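Local coordinates for Serine/threonine-protein kinase Tel1 (Chaetomium thermophilum, PDB 6SKY) that probably phosphorylates serines and threonines followed by glutamine in protein substrates, using ATP, to activate checkpoint signalling after DNA damage, at residues W2118-R2123 / S2169-F2174; L1988-L1993 / A2177-L2182. All coordinates share one frame; numbering follows the deposited sequence.

How the contacts relate
Following the chain from its N terminus, residues 1988-1993 come first, at the joint between helices 1974-1988 and 1991-1999. Residues 2118-2123 follow, in the C-terminal part of helix 2102-2119 and just after it. The chain then runs through helix 2124-2143 and returns in helix 2154-2174, whose last turns close contact 1. Immediately afterwards helix 2178-2189 begins and closes contact 2, a much longer excursion that encloses contact 1 entirely. The centres lie about 16 Å apart, yet the two meet at the turn between helices 2154-2174 and 2178-2189, where Phe2172 packs on Glu2180 and Thr2181. Contact 1 joins helices 2102-2119 and 2154-2174, contact 2 the 1988-1991 joint and helix 2178-2189, all within the FAT region.

Contact 1 of 2, residues W2118-R2123 / S2169-F2174; sequences WMMSGR and SDIFRF
The Phe2174 ring meets Met2120 obliquely: the sulfur SD lies 5.2 Å from the ring centroid and 44° off the ring normal, a Met-aromatic contact. The carbonyl O of Met2120 lies obliquely by the CD2-CE2 side of the ring. CB of Phe2174 points toward residues 2118-2123, and with CG anti to the backbone N (chi1 179°) the ring comes to lie by that carbonyl. Within residues 2118-2123, one face of the Trp2118 indole carries CG of Met2119, offset toward the rim. The C-terminal part of helix 2102-2119 and the residues after it pack on the end of helix 2154-2174, two rods of the all-helical FAT solenoid; Arg2640 of helix 2637-2641 touches both Met2120 and Phe2174, and Arg2637 touches the phenylalanine. Met2120, bent at chi2 (-66°), lays SD 3.9 Å from Phe2174 CB and CE 3.9 Å from Ile2171 CG1; a flexible, unbranched chain suits a position flanked by both. Replacing it with an alanine would probably open a gap against Ile2171 and Phe2174 and leave the phenyl ring without its sulfur partner. Met2119 keeps its chain extended, its SD 3.9 Å from Ile2171 CD1; this isoleucine also packs on Leu2131 of helix 2124-2143.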
loop_
_atom_site.group_PDB
_atom_site.type_symbol
_atom_site.label_atom_id
_atom_site.label_comp_id
_atom_site.label_asym_id
_atom_site.label_seq_id
_atom_site.Cartn_x
_atom_site.Cartn_y
_atom_site.Cartn_z
ATOM N N TRP A 2118 11.641 -26.846 -7.919
ATOM C CA TRP A 2118 11.320 -27.086 -6.500
ATOM C C TRP A 2118 11.245 -25.778 -5.713
ATOM O O TRP A 2118 10.419 -25.644 -4.806
ATOM C CB TRP A 2118 12.299 -28.074 -5.826
ATOM C CG TRP A 2118 13.511 -27.529 -5.044
ATOM C CD1 TRP A 2118 14.808 -27.643 -5.410
ATOM C CD2 TRP A 2118 13.524 -26.854 -3.772
ATOM N NE1 TRP A 2118 15.623 -27.062 -4.483
ATOM C CE2 TRP A 2118 14.859 -26.567 -3.469
ATOM C CE3 TRP A 2118 12.539 -26.441 -2.883
ATOM C CZ2 TRP A 2118 15.234 -25.895 -2.321
ATOM C CZ3 TRP A 2118 12.919 -25.770 -1.745
ATOM C CH2 TRP A 2118 14.250 -25.507 -1.474
ATOM N N MET A 2119 12.086 -24.798 -6.062
ATOM C CA MET A 2119 12.294 -23.627 -5.211
ATOM C C MET A 2119 11.111 -22.681 -5.218
ATOM O O MET A 2119 10.920 -21.937 -4.255
ATOM C CB MET A 2119 13.527 -22.862 -5.658
ATOM C CG MET A 2119 14.815 -23.472 -5.256
ATOM S SD MET A 2119 16.202 -22.672 -6.023
ATOM C CE MET A 2119 17.510 -23.500 -5.166
ATOM N N MET A 2120 10.337 -22.662 -6.305
ATOM C CA MET A 2120 9.225 -21.714 -6.398
ATOM C C MET A 2120 8.282 -21.772 -5.202
ATOM O O MET A 2120 7.723 -20.747 -4.809
ATOM C CB MET A 2120 8.426 -21.956 -7.669
ATOM C CG MET A 2120 9.171 -21.623 -8.926
ATOM S SD MET A 2120 9.512 -19.874 -9.091
ATOM C CE MET A 2120 10.334 -19.879 -10.673
ATOM N N SER A 2121 8.087 -22.946 -4.610
ATOM C CA SER A 2121 7.146 -23.109 -3.511
ATOM C C SER A 2121 7.799 -23.291 -2.149
ATOM O O SER A 2121 7.087 -23.305 -1.140
ATOM C CB SER A 2121 6.228 -24.305 -3.776
ATOM O OG SER A 2121 6.676 -25.049 -4.893
ATOM N N GLY A 2122 9.113 -23.430 -2.082
ATOM C CA GLY A 2122 9.772 -23.762 -0.845
ATOM C C GLY A 2122 9.838 -22.608 0.128
ATOM O O GLY A 2122 9.406 -21.489 -0.132
ATOM N N ARG A 2123 10.400 -22.906 1.292
ATOM C CA ARG A 2123 10.547 -21.915 2.342
ATOM C C ARG A 2123 11.505 -20.822 1.898
ATOM O O ARG A 2123 12.453 -21.070 1.156
ATOM C CB ARG A 2123 11.052 -22.588 3.610
ATOM C CG ARG A 2123 10.917 -21.766 4.847
ATOM C CD ARG A 2123 11.016 -22.649 6.060
ATOM N NE ARG A 2123 10.249 -23.874 5.881
ATOM C CZ ARG A 2123 9.909 -24.689 6.869
ATOM N NH1 ARG A 2123 9.212 -25.785 6.613
ATOM N NH2 ARG A 2123 10.256 -24.404 8.113
ATOM N N SER A 2169 16.332 -14.364 -10.676
ATOM C CA SER A 2169 15.404 -13.239 -10.683
ATOM C C SER A 2169 13.969 -13.703 -10.883
ATOM O O SER A 2169 13.049 -13.171 -10.254
ATOM C CB SER A 2169 15.798 -12.237 -11.754
ATOM O OG SER A 2169 15.489 -12.747 -13.029
ATOM N N ASP A 2170 13.754 -14.705 -11.737
ATOM C CA ASP A 2170 12.427 -15.325 -11.809
ATOM C C ASP A 2170 11.986 -15.853 -10.447
ATOM O O ASP A 2170 10.864 -15.581 -9.983
ATOM C CB ASP A 2170 12.420 -16.463 -12.820
ATOM C CG ASP A 2170 12.932 -16.048 -14.166
ATOM O OD1 ASP A 2170 13.190 -14.848 -14.360
ATOM O OD2 ASP A 2170 13.090 -16.925 -15.036
ATOM N N ILE A 2171 12.857 -16.627 -9.795
ATOM C CA ILE A 2171 12.485 -17.225 -8.512
ATOM C C ILE A 2171 12.152 -16.146 -7.492
ATOM O O ILE A 2171 11.136 -16.223 -6.799
ATOM C CB ILE A 2171 13.594 -18.152 -7.996
ATOM C CG1 ILE A 2171 13.834 -19.284 -8.974
ATOM C CG2 ILE A 2171 13.200 -18.730 -6.681
ATOM C CD1 ILE A 2171 15.093 -20.016 -8.727
ATOM N N PHE A 2172 13.005 -15.133 -7.372
ATOM C CA PHE A 2172 12.761 -14.066 -6.409
ATOM C C PHE A 2172 11.516 -13.274 -6.746
ATOM O O PHE A 2172 10.896 -12.695 -5.855
ATOM C CB PHE A 2172 13.956 -13.123 -6.344
ATOM C CG PHE A 2172 15.092 -13.646 -5.539
ATOM C CD1 PHE A 2172 14.875 -14.198 -4.305
ATOM C CD2 PHE A 2172 16.375 -13.597 -6.025
ATOM C CE1 PHE A 2172 15.914 -14.684 -3.570
ATOM C CE2 PHE A 2172 17.414 -14.082 -5.296
ATOM C CZ PHE A 2172 17.186 -14.628 -4.067
ATOM N N ARG A 2173 11.152 -13.201 -8.022
ATOM C CA ARG A 2173 9.928 -12.504 -8.373
ATOM C C ARG A 2173 8.707 -13.246 -7.860
ATOM O O ARG A 2173 7.777 -12.620 -7.346
ATOM C CB ARG A 2173 9.842 -12.308 -9.879
ATOM C CG ARG A 2173 8.673 -11.464 -10.305
ATOM C CD ARG A 2173 8.903 -10.829 -11.656
ATOM N NE ARG A 2173 10.116 -10.026 -11.695
ATOM C CZ ARG A 2173 11.170 -10.325 -12.437
ATOM N NH1 ARG A 2173 12.240 -9.546 -12.425
ATOM N NH2 ARG A 2173 11.148 -11.405 -13.203
ATOM N N PHE A 2174 8.680 -14.577 -7.976
ATOM C CA PHE A 2174 7.497 -15.277 -7.474
ATOM C C PHE A 2174 7.323 -15.108 -5.967
ATOM O O PHE A 2174 6.196 -15.091 -5.470
ATOM C CB PHE A 2174 7.522 -16.759 -7.821
ATOM C CG PHE A 2174 6.320 -17.503 -7.301
ATOM C CD1 PHE A 2174 5.120 -17.464 -7.979
ATOM C CD2 PHE A 2174 6.378 -18.210 -6.118
ATOM C CE1 PHE A 2174 4.011 -18.127 -7.494
ATOM C CE2 PHE A 2174 5.271 -18.874 -5.634
ATOM C CZ PHE A 2174 4.089 -18.833 -6.324
#

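Contact 2 of 2, residues L1988-L1993 / A2177-L2182; sequences LGLAGL and ARQETL
Gln2179 reaches from the first turn of helix 2178-2189 to the joint at residues 1988-1993. Its CB lies 3.4 Å from the carbonyl O of Leu1988, and CG passes beside the same oxygen. CG stands anti to the backbone N (chi1 -169°), which carries the chain outward from its helix; the bend at chi2 (57°) then turns the amide toward Leu1990. There CD comes 4.1 Å from the methyl CD2 of Leu1990, and OE1 ends 3.8 Å from that methyl, the two side chains crossing at about a right angle. A long chain with an apolar stem and a polar end suits this partly exposed seam. Alongside it, Glu2180 folds back at chi2 and places OE2 3.8 Å from Gly1989 CA. This OE2 also nears Leu1988 O, but both atoms are acceptors and form no hydrogen bond. Gly1989 leaves the helical conformation with a positive phi of 118°, where a side chain would press on the preceding carbonyl and on the Glu2180 carboxylate, so glycine fits. Leu1990, the centre of an inverse gamma turn, occupies the N-cap position of helix 1991-1999, whose first amides, of Ala1991 and Gly1992, are bound by Asp1964 of the second subunit. Gln2179 also packs on Ala1957 of that subunit. The arrangement is a tight helix-to-helix turn resting on the start of another helix, packing of the kind that builds an alpha solenoid, here at the dimer interface.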
loop_
_atom_site.group_PDB
_atom_site.type_symbol
_atom_site.label_atom_id
_atom_site.label_comp_id
_atom_site.label_asym_id
_atom_site.label_seq_id
_atom_site.Cartn_x
_atom_site.Cartn_y
_atom_site.Cartn_z
ATOM N N LEU A 1988 17.279 -7.859 4.391
ATOM C CA LEU A 1988 16.846 -7.064 3.254
ATOM C C LEU A 1988 17.728 -7.273 2.037
ATOM O O LEU A 1988 17.228 -7.466 0.931
ATOM C CB LEU A 1988 16.838 -5.582 3.626
ATOM C CG LEU A 1988 15.570 -5.068 4.274
ATOM C CD1 LEU A 1988 15.786 -3.672 4.793
ATOM C CD2 LEU A 1988 14.483 -5.092 3.235
ATOM N N GLY A 1989 19.036 -7.257 2.228
ATOM C CA GLY A 1989 19.981 -7.249 1.135
ATOM C C GLY A 1989 20.841 -6.019 1.107
ATOM O O GLY A 1989 21.776 -5.949 0.300
ATOM N N LEU A 1990 20.568 -5.049 1.971
ATOM C CA LEU A 1990 21.385 -3.854 2.075
ATOM C C LEU A 1990 22.693 -4.180 2.772
ATOM O O LEU A 1990 22.804 -4.029 3.988
ATOM C CB LEU A 1990 20.623 -2.770 2.827
ATOM C CG LEU A 1990 19.280 -2.454 2.189
ATOM C CD1 LEU A 1990 18.546 -1.423 2.998
ATOM C CD2 LEU A 1990 19.498 -1.965 0.789
ATOM N N ALA A 1991 23.689 -4.622 2.008
ATOM C CA ALA A 1991 24.924 -5.111 2.604
ATOM C C ALA A 1991 25.885 -3.991 2.968
ATOM O O ALA A 1991 26.606 -4.110 3.960
ATOM C CB ALA A 1991 25.603 -6.097 1.657
ATOM N N GLY A 1992 25.918 -2.903 2.198
ATOM C CA GLY A 1992 26.820 -1.811 2.525
ATOM C C GLY A 1992 26.446 -1.099 3.810
ATOM O O GLY A 1992 27.317 -0.698 4.585
ATOM N N LEU A 1993 25.150 -0.941 4.061
ATOM C CA LEU A 1993 24.713 -0.318 5.303
ATOM C C LEU A 1993 25.054 -1.182 6.506
ATOM O O LEU A 1993 25.510 -0.672 7.533
ATOM C CB LEU A 1993 23.214 -0.046 5.259
ATOM C CG LEU A 1993 22.735 1.231 4.583
ATOM C CD1 LEU A 1993 22.779 1.096 3.079
ATOM C CD2 LEU A 1993 21.342 1.549 5.052
ATOM N N ALA A 2177 9.828 -10.797 -3.451
ATOM C CA ALA A 2177 10.970 -10.247 -2.729
ATOM C C ALA A 2177 11.505 -9.082 -3.548
ATOM O O ALA A 2177 12.257 -9.277 -4.501
ATOM C CB ALA A 2177 12.031 -11.313 -2.500
ATOM N N ARG A 2178 11.105 -7.866 -3.180
ATOM C CA ARG A 2178 11.397 -6.707 -4.015
ATOM C C ARG A 2178 12.870 -6.349 -3.964
ATOM O O ARG A 2178 13.490 -6.072 -4.998
ATOM C CB ARG A 2178 10.561 -5.510 -3.573
ATOM C CG ARG A 2178 9.079 -5.725 -3.564
ATOM C CD ARG A 2178 8.607 -6.316 -4.855
ATOM N NE ARG A 2178 7.157 -6.468 -4.864
ATOM C CZ ARG A 2178 6.503 -7.314 -5.649
ATOM N NH1 ARG A 2178 5.184 -7.381 -5.594
ATOM N NH2 ARG A 2178 7.169 -8.101 -6.481
ATOM N N GLN A 2179 13.445 -6.336 -2.769
ATOM C CA GLN A 2179 14.819 -5.888 -2.628
ATOM C C GLN A 2179 15.790 -6.837 -3.310
ATOM O O GLN A 2179 16.819 -6.399 -3.821
ATOM C CB GLN A 2179 15.158 -5.724 -1.154
ATOM C CG GLN A 2179 16.464 -5.017 -0.901
ATOM C CD GLN A 2179 16.516 -3.655 -1.526
ATOM O OE1 GLN A 2179 17.509 -3.271 -2.132
ATOM N NE2 GLN A 2179 15.443 -2.908 -1.375
ATOM N N GLU A 2180 15.470 -8.123 -3.374
ATOM C CA GLU A 2180 16.376 -9.059 -4.016
ATOM C C GLU A 2180 16.338 -8.940 -5.528
ATOM O O GLU A 2180 17.375 -9.063 -6.182
ATOM C CB GLU A 2180 16.056 -10.480 -3.582
ATOM C CG GLU A 2180 16.355 -10.751 -2.137
ATOM C CD GLU A 2180 17.791 -10.441 -1.769
ATOM O OE1 GLU A 2180 18.683 -10.587 -2.631
ATOM O OE2 GLU A 2180 18.037 -10.047 -0.612
ATOM N N THR A 2181 15.167 -8.688 -6.109
ATOM C CA THR A 2181 15.116 -8.425 -7.542
ATOM C C THR A 2181 15.816 -7.120 -7.879
ATOM O O THR A 2181 16.477 -7.017 -8.914
ATOM C CB THR A 2181 13.676 -8.385 -8.034
ATOM O OG1 THR A 2181 12.989 -7.305 -7.399
ATOM C CG2 THR A 2181 12.975 -9.665 -7.718
ATOM N N LEU A 2182 15.693 -6.120 -7.012
ATOM C CA LEU A 2182 16.406 -4.865 -7.217
ATOM C C LEU A 2182 17.914 -5.074 -7.183
ATOM O O LEU A 2182 18.639 -4.599 -8.063
ATOM C CB LEU A 2182 15.972 -3.869 -6.151
ATOM C CG LEU A 2182 15.989 -2.387 -6.451
ATOM C CD1 LEU A 2182 15.440 -2.153 -7.821
ATOM C CD2 LEU A 2182 15.135 -1.718 -5.435
#